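Local coordinates for protein esterase D (Lactobacillus rhamnosus, PDB 3DKR) that probably hydrolyses carboxylic esters, as a member of the alpha/beta-hydrolase fold with a catalytic triad, at residues E64-D67 and I68-K71; A160-P163 and G164-A168; T175-A178 and D179-L182. All coordinates share one frame; numbering follows the deposited sequence.

Contact 1: residues E64-D67 and I68-K71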
# COMPACT_ATOMS: atom_id res chain seq x y z
N GLU A 64 -9.76 -8.82 -16.16
CA GLU A 64 -9.24 -8.04 -17.28
C GLU A 64 -8.15 -7.06 -16.79
O GLU A 64 -8.48 -6.00 -16.26
CB GLU A 64 -10.40 -7.27 -17.92
CG GLU A 64 -10.00 -6.35 -19.06
CD GLU A 64 -9.13 -7.04 -20.06
OE1 GLU A 64 -9.67 -7.83 -20.87
OE2 GLU A 64 -7.90 -6.81 -20.05
N PRO A 65 -6.86 -7.41 -16.98
CA PRO A 65 -5.78 -6.51 -16.54
C PRO A 65 -5.87 -5.07 -17.06
O PRO A 65 -5.41 -4.15 -16.38
CB PRO A 65 -4.52 -7.19 -17.06
CG PRO A 65 -4.89 -8.64 -17.14
CD PRO A 65 -6.31 -8.64 -17.57
N LEU A 66 -6.45 -4.87 -18.24
CA LEU A 66 -6.64 -3.52 -18.77
C LEU A 66 -7.54 -2.65 -17.90
O LEU A 66 -7.45 -1.43 -17.96
CB LEU A 66 -7.18 -3.57 -20.21
CG LEU A 66 -6.16 -4.11 -21.21
CD1 LEU A 66 -6.82 -4.34 -22.57
CD2 LEU A 66 -4.96 -3.17 -21.34
N ASP A 67 -8.42 -3.28 -17.10
CA ASP A 67 -9.28 -2.52 -16.18
C ASP A 67 -8.48 -1.65 -15.22
O ASP A 67 -8.94 -0.57 -14.83
CB ASP A 67 -10.16 -3.45 -15.37
CG ASP A 67 -11.29 -4.08 -16.19
OD1 ASP A 67 -11.55 -3.63 -17.34
OD2 ASP A 67 -11.92 -5.01 -15.65
N ILE A 68 -7.30 -2.12 -14.84
CA ILE A 68 -6.42 -1.34 -13.95
C ILE A 68 -6.07 -0.03 -14.62
O ILE A 68 -6.08 1.05 -14.00
CB ILE A 68 -5.11 -2.10 -13.61
CG1 ILE A 68 -5.42 -3.35 -12.77
CG2 ILE A 68 -4.12 -1.19 -12.89
CD1 ILE A 68 -4.32 -4.38 -12.72
N LEU A 69 -5.79 -0.13 -15.92
CA LEU A 69 -5.32 0.99 -16.71
C LEU A 69 -6.43 1.91 -17.18
O LEU A 69 -6.19 3.09 -17.40
CB LEU A 69 -4.56 0.47 -17.93
CG LEU A 69 -3.31 -0.36 -17.63
CD1 LEU A 69 -2.81 -1.11 -18.85
CD2 LEU A 69 -2.20 0.54 -17.10
N THR A 70 -7.63 1.36 -17.38
CA THR A 70 -8.73 2.16 -17.96
C THR A 70 -9.84 2.56 -16.97
O THR A 70 -10.59 3.50 -17.25
CB THR A 70 -9.42 1.43 -19.13
OG1 THR A 70 -10.13 0.30 -18.64
CG2 THR A 70 -8.39 0.99 -20.17
N LYS A 71 -9.93 1.86 -15.84
CA LYS A 71 -10.99 2.12 -14.86
C LYS A 71 -10.47 2.57 -13.49
O LYS A 71 -11.26 2.84 -12.59
CB LYS A 71 -11.90 0.89 -14.70
CG LYS A 71 -12.57 0.47 -16.01
CD LYS A 71 -13.63 -0.58 -15.78
CE LYS A 71 -14.14 -1.13 -17.11
NZ LYS A 71 -14.37 -0.06 -18.13
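Asp67 and Lys71 sit one turn apart on the short helix 66-71, their side chains side by side and pointing the same way. The backbone joins them first: Lys71 N donates to Asp67 O over 2.8 Å. Lys71 CE lies 3.6 Å from Asp67 OD1, so the methylene chain runs alongside the carboxylate. The charged ends stay apart, with Asp67 OD1 4.6 Å from Lys71 NZ. The other carboxylate oxygen, OD2, is hydrogen-bonded to Thr62 OG1. Leu66 makes the second link. Leu66 O accepts Thr70 N at 2.9 Å, plus weak bonds from Leu69 N and Thr70 OG1. Thr70 OG1 lies between its own N and carbonyl carbon (chi1 69°), which turns the hydroxyl back toward that oxygen. Leu66 CD2 also meets Leu69 CD1 at 3.9 Å. Ile68 N donates to Pro65 O. Pro65, Ile68 and Leu69 pack on helix 134-149, and Leu69 also on helix 155-178. Ahead of the helix, Glu64 OE2 caps Leu66 N at 3.0 Å through its anti lone pair. The carboxylate thus serves an N-H that the first turn cannot satisfy. Its charge probably suits the positive end of the helix dipole, though the nearby Glu154 carboxylate would probably offset part of this.

Contact 2: residues A160-P163 and G164-A168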
# COMPACT_ATOMS: atom_id res chain seq x y z
N ALA A 160 0.32 0.80 -24.64
CA ALA A 160 -0.39 2.03 -25.01
C ALA A 160 -0.84 2.84 -23.80
O ALA A 160 -0.89 4.07 -23.86
CB ALA A 160 -1.59 1.71 -25.87
N TYR A 161 -1.19 2.15 -22.71
CA TYR A 161 -1.75 2.81 -21.52
C TYR A 161 -0.79 2.87 -20.33
O TYR A 161 -0.87 3.80 -19.50
CB TYR A 161 -2.98 2.05 -21.03
CG TYR A 161 -4.28 2.25 -21.76
CD1 TYR A 161 -5.06 3.39 -21.56
CD2 TYR A 161 -4.80 1.24 -22.57
CE1 TYR A 161 -6.30 3.55 -22.20
CE2 TYR A 161 -6.03 1.39 -23.21
CZ TYR A 161 -6.77 2.55 -23.02
OH TYR A 161 -7.99 2.68 -23.66
N LEU A 162 0.08 1.87 -20.20
CA LEU A 162 0.85 1.69 -18.95
C LEU A 162 1.82 2.85 -18.66
O LEU A 162 1.88 3.35 -17.53
CB LEU A 162 1.57 0.34 -18.94
CG LEU A 162 2.43 -0.00 -17.71
CD1 LEU A 162 1.63 0.16 -16.42
CD2 LEU A 162 2.96 -1.42 -17.87
N PRO A 163 2.59 3.30 -19.67
CA PRO A 163 3.48 4.44 -19.38
C PRO A 163 2.73 5.66 -18.85
O PRO A 163 3.22 6.34 -17.94
CB PRO A 163 4.12 4.72 -20.75
CG PRO A 163 4.08 3.43 -21.44
CD PRO A 163 2.75 2.85 -21.06
N GLY A 164 1.55 5.92 -19.39
CA GLY A 164 0.76 7.08 -19.00
C GLY A 164 0.25 6.95 -17.57
O GLY A 164 0.23 7.93 -16.83
N GLN A 165 -0.17 5.74 -17.19
CA GLN A 165 -0.65 5.54 -15.81
C GLN A 165 0.51 5.59 -14.82
O GLN A 165 0.36 6.19 -13.76
CB GLN A 165 -1.45 4.26 -15.63
CG GLN A 165 -2.06 4.18 -14.23
CD GLN A 165 -3.10 3.09 -14.13
OE1 GLN A 165 -2.76 1.93 -14.07
NE2 GLN A 165 -4.37 3.48 -14.18
N LEU A 166 1.65 4.99 -15.15
CA LEU A 166 2.82 5.11 -14.28
C LEU A 166 3.20 6.58 -14.12
O LEU A 166 3.55 7.01 -13.02
CB LEU A 166 4.01 4.30 -14.79
CG LEU A 166 3.84 2.79 -14.60
CD1 LEU A 166 5.00 2.02 -15.23
CD2 LEU A 166 3.71 2.41 -13.11
N ALA A 167 3.13 7.35 -15.21
CA ALA A 167 3.41 8.79 -15.13
C ALA A 167 2.44 9.46 -14.17
O ALA A 167 2.84 10.31 -13.38
CB ALA A 167 3.29 9.43 -16.52
N ALA A 168 1.16 9.08 -14.22
CA ALA A 168 0.15 9.67 -13.35
C ALA A 168 0.44 9.35 -11.89
O ALA A 168 0.29 10.20 -11.01
CB ALA A 168 -1.23 9.15 -13.72
O HOH W 1 0.69 5.69 -22.14
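Leu162 and Leu166 meet one turn apart on the long helix 155-178 of this alpha/beta-hydrolase, where Pro163 kinks the helix. The apolar contact is made by the leucine branches. Leu162 CD1 lies 3.9 Å from Leu166 CG, and the two side chains cross at a slant. Leu162 CG stands opposite its backbone N (chi1 180°), which brings CD1 along the helix to its neighbour. Both leucines pack on Val135 of helix 134-149 and on Tyr31, so this flank of the helix is buried.

The i to i-4 backbone bonds run on across the kink. Leu166 N donates to Leu162 O at 2.9 Å, with an N-H...O angle of 176°. Gln165 N reaches Tyr161 O at 3.1 Å, and Ala167 N reaches Pro163 O at 2.9 Å. Pro163 itself has no N-H to give to the turn before it. Its ring lies on the exposed flank.

Gln165 finds its side-chain partners off the helix. It extends its chain away from the 160-163 turn. Its OE1 is hydrogen-bonded to Tyr31 OH and its NE2 to Ile68 O, so both ends of the amide are held and its flip is settled.

A water makes a bridge within the helix. Ala160 O, one turn before Gly164, is served by it in place of a direct backbone bond. That water donates to Ala160 O at 2.8 Å and weakly accepts from Gly164 N at 2.9 Å, bridging the helix where it bends.

Contact 3: residues T175-A178 and D179-L182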
# COMPACT_ATOMS: atom_id res chain seq x y z
N THR A 175 3.85 14.94 -5.44
CA THR A 175 3.15 15.94 -4.63
C THR A 175 3.08 15.48 -3.17
O THR A 175 3.34 16.25 -2.25
CB THR A 175 1.77 16.20 -5.17
OG1 THR A 175 1.91 16.75 -6.49
CG2 THR A 175 0.99 17.15 -4.27
N VAL A 176 2.76 14.20 -2.97
CA VAL A 176 2.81 13.63 -1.63
C VAL A 176 4.20 13.77 -1.02
O VAL A 176 4.33 14.17 0.14
CB VAL A 176 2.35 12.15 -1.64
CG1 VAL A 176 2.52 11.52 -0.24
CG2 VAL A 176 0.90 12.04 -2.09
N ALA A 177 5.25 13.54 -1.80
CA ALA A 177 6.61 13.65 -1.28
C ALA A 177 6.91 15.08 -0.84
O ALA A 177 7.54 15.27 0.20
CB ALA A 177 7.63 13.18 -2.28
N ALA A 178 6.45 16.05 -1.62
CA ALA A 178 6.70 17.48 -1.32
C ALA A 178 6.00 17.93 -0.03
O ALA A 178 6.38 18.95 0.56
CB ALA A 178 6.26 18.34 -2.47
N ASP A 179 4.98 17.18 0.39
CA ASP A 179 4.21 17.50 1.60
C ASP A 179 4.60 16.66 2.82
O ASP A 179 3.91 16.71 3.83
CB ASP A 179 2.71 17.30 1.34
CG ASP A 179 2.07 18.48 0.64
OD1 ASP A 179 2.64 19.61 0.65
OD2 ASP A 179 0.97 18.29 0.08
N LEU A 180 5.67 15.87 2.73
CA LEU A 180 6.06 15.00 3.86
C LEU A 180 6.37 15.80 5.14
O LEU A 180 6.22 15.28 6.25
CB LEU A 180 7.22 14.11 3.49
CG LEU A 180 6.88 12.96 2.53
CD1 LEU A 180 8.18 12.37 2.01
CD2 LEU A 180 6.02 11.89 3.22
N ASN A 181 6.76 17.06 4.97
CA ASN A 181 6.95 17.95 6.12
C ASN A 181 5.69 18.11 6.96
O ASN A 181 5.77 18.50 8.14
CB ASN A 181 7.45 19.34 5.67
CG ASN A 181 6.44 20.09 4.86
OD1 ASN A 181 5.67 20.89 5.39
ND2 ASN A 181 6.42 19.85 3.54
N LEU A 182 4.53 17.85 6.36
CA LEU A 182 3.26 18.00 7.08
C LEU A 182 3.00 16.87 8.08
O LEU A 182 2.13 17.01 8.96
CB LEU A 182 2.10 18.09 6.10
CG LEU A 182 2.06 19.30 5.16
CD1 LEU A 182 0.83 19.23 4.29
CD2 LEU A 182 2.10 20.62 5.97
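Leu180 lays its side chain over the C-terminal part of helix 155-178, with Leu180 CG 3.3 Å from Ala177 O. Leu180 CD1 approaches Ala177 CB at 4.4 Å. Its CG lies beside its own N and opposite the carbonyl carbon (chi1 -73°), which carries the branch back toward the helix. Leu206 and Ala209 of helix 202-209 pack on it too. The main chain changes its bonding here. Asp179 N donates to Val176 O at 3.1 Å and only weakly to Thr175 O. Leu180 N then bonds to Ala177 O at 3.2 Å, with an N-H...O angle of 164°. The Asp179 carboxylate folds back beside the helix, where Asp179 CG lies 3.9 Å from Thr175 O. Glu112 of helix 101-113 packs on Asp179 as well. With an alanine here, the carboxylate lying against Thr175 O and Ala178 O would be gone, and the side of the helix end facing Glu112 would probably be left less covered. Asn181 ND2 lies 3.1 Å from Ala178 O. The shift to i to i-3 bonds tightens the chain as the helix gives way to the 3-10 segment 180-182. The carbonyl oxygens beside the Asp179 carboxylate would probably make its surroundings somewhat negative.

Contacts 1 and 2 touch, with their centres about 12 Å apart. Tyr161 bears on Thr70, where Thr70 CG2 is 3.6 Å from Tyr161 CZ, while Leu69 CD2 packs 3.8 Å from Leu162 CA. Helix 66-71 therefore rests against helix 155-178. Contacts 2 and 3 share that long helix. Their centres are about 23 Å apart. Contact 3 is where the chain leaves the helix for strand 187-192. Contact 1 lies away from the predicted catalytic residues. The side chain of Ser101, the predicted nucleophile, is about 10 Å from that of Leu166 in contact 2 and about 12 Å from that of Val176 in contact 3. Leu166 also lies about 4 Å from an acetate, probably from the crystallisation liquor.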